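Long-range contact in nucleoporin NUP145N (Chaetomium thermophilum, PDB 5HB6), which probably serves as a structural component of the nuclear pore complex, here represented by its autoproteolytic domain, which belongs to peptidase family S59: residues A[43-48]-A[79-84]. The protein carries 1 engineered substitution. Numbering follows the deposited sequence.
Sequences VDLSNI and KGLNVP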
# COMPACT_ATOMS: atom_id res chain seq x y z
N VAL A 43 -1.38 -13.13 -4.78
CA VAL A 43 -1.49 -13.35 -3.34
C VAL A 43 -2.52 -14.44 -3.05
O VAL A 43 -3.55 -14.55 -3.71
CB VAL A 43 -1.82 -12.06 -2.56
CG1 VAL A 43 -0.62 -11.10 -2.57
CG2 VAL A 43 -3.05 -11.39 -3.10
N ASP A 44 -2.24 -15.21 -2.01
CA ASP A 44 -3.12 -16.29 -1.58
C ASP A 44 -4.09 -15.71 -0.55
O ASP A 44 -3.69 -15.38 0.57
CB ASP A 44 -2.29 -17.42 -0.98
CG ASP A 44 -3.14 -18.63 -0.57
OD1 ASP A 44 -4.39 -18.56 -0.63
OD2 ASP A 44 -2.52 -19.63 -0.18
N LEU A 45 -5.35 -15.53 -0.94
CA LEU A 45 -6.37 -15.00 -0.05
C LEU A 45 -7.30 -16.08 0.45
O LEU A 45 -8.34 -15.77 1.03
CB LEU A 45 -7.17 -13.89 -0.75
CG LEU A 45 -6.37 -12.72 -1.34
CD1 LEU A 45 -7.30 -11.69 -1.94
CD2 LEU A 45 -5.49 -12.09 -0.28
N SER A 46 -6.94 -17.35 0.25
CA SER A 46 -7.84 -18.45 0.60
C SER A 46 -8.11 -18.52 2.10
O SER A 46 -9.15 -19.04 2.51
CB SER A 46 -7.29 -19.78 0.09
OG SER A 46 -6.06 -20.12 0.70
N ASN A 47 -7.19 -18.02 2.93
CA ASN A 47 -7.33 -18.08 4.38
C ASN A 47 -7.23 -16.71 5.04
O ASN A 47 -6.76 -16.58 6.18
CB ASN A 47 -6.34 -19.08 4.97
CG ASN A 47 -6.77 -20.52 4.72
OD1 ASN A 47 -6.10 -21.26 3.99
ND2 ASN A 47 -7.89 -20.92 5.31
N ILE A 48 -7.70 -15.67 4.34
CA ILE A 48 -7.81 -14.32 4.89
C ILE A 48 -9.29 -13.97 4.98
O ILE A 48 -10.07 -14.27 4.07
CB ILE A 48 -7.05 -13.33 4.00
CG1 ILE A 48 -5.54 -13.57 4.16
CG2 ILE A 48 -7.41 -11.90 4.34
CD1 ILE A 48 -4.68 -12.87 3.15
N LYS A 79 4.48 -15.08 2.13
CA LYS A 79 3.19 -15.69 2.42
C LYS A 79 2.17 -14.60 2.74
O LYS A 79 2.52 -13.51 3.20
CB LYS A 79 3.28 -16.64 3.61
CG LYS A 79 4.19 -17.85 3.39
CD LYS A 79 3.57 -18.88 2.46
CE LYS A 79 4.43 -20.12 2.34
NZ LYS A 79 4.66 -20.80 3.66
N GLY A 80 0.91 -14.92 2.48
CA GLY A 80 -0.16 -13.98 2.74
C GLY A 80 0.07 -12.69 1.98
O GLY A 80 0.43 -12.69 0.79
N LEU A 81 -0.14 -11.56 2.66
CA LEU A 81 0.12 -10.25 2.10
C LEU A 81 1.52 -9.72 2.41
O LEU A 81 1.81 -8.56 2.10
CB LEU A 81 -0.95 -9.27 2.58
CG LEU A 81 -2.37 -9.62 2.16
CD1 LEU A 81 -3.32 -8.58 2.64
CD2 LEU A 81 -2.47 -9.76 0.65
N ASN A 82 2.40 -10.54 2.98
CA ASN A 82 3.76 -10.12 3.33
C ASN A 82 4.67 -10.34 2.12
O ASN A 82 5.58 -11.16 2.11
CB ASN A 82 4.25 -10.86 4.57
CG ASN A 82 5.49 -10.22 5.18
OD1 ASN A 82 5.90 -9.13 4.77
ND2 ASN A 82 6.08 -10.89 6.18
N VAL A 83 4.39 -9.55 1.09
CA VAL A 83 4.96 -9.77 -0.24
C VAL A 83 5.28 -8.41 -0.85
O VAL A 83 4.86 -7.36 -0.33
CB VAL A 83 3.99 -10.55 -1.15
CG1 VAL A 83 3.64 -11.91 -0.54
CG2 VAL A 83 2.71 -9.74 -1.41
N PRO A 84 5.98 -8.38 -1.98
CA PRO A 84 6.28 -7.10 -2.62
C PRO A 84 5.02 -6.29 -2.95
O PRO A 84 4.00 -6.83 -3.39
CB PRO A 84 7.05 -7.52 -3.88
CG PRO A 84 7.71 -8.79 -3.49
CD PRO A 84 6.70 -9.49 -2.63
O HOH W 1 0.35 -14.88 -0.82
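Leu-81 is the bump of this contact: its isobutyl end enters a hollow lined by Val-43, Leu-45 and Ile-48. The evidence is threefold. Leu-81 CD2 lies 3.9 Å from Val-43 CG1 and equally far from Leu-45 CD2, whose side chain crosses it nearly perpendicularly, while the branch point Leu-81 CG takes Ile-48 CD1 at 4.1 Å. With CG opposite the carbonyl carbon (chi1 -62°), the Leu-81 branch swings toward 43-48 although its CB does not point there. Val-43 CG1 in turn wedges between Leu-81 and Val-83, 3.8 Å from Val-83 CG2.

The backbone sets the direction of Leu-81, third residue of the type II' turn from Lys-79 to Asn-82, with Gly-80 at phi 57° and Asn-82 N bonded to Lys-79 O. Across the contact, an Asx turn bends the chain from Asp-44 to Ser-46: Asp-44 OD1 accepts from Ser-46 N almost along its C-O axis and also from Ser-46 OG, at 2.6 Å. Phe-39 of strand 35-39 packs against both Leu-81 and Val-83. Segment 43-48 follows that strand and 79-84 precedes strand 85-89, its neighbour in the six-stranded antiparallel sheet of the S59 domain; the contact joins these two loops.

The polar link is one water, which accepts from Asp-44 N and donates to Gly-80 O, 2.7 Å away. Cohesion between the loops therefore rests on interlocking aliphatic branches, with this water bridging the two backbones.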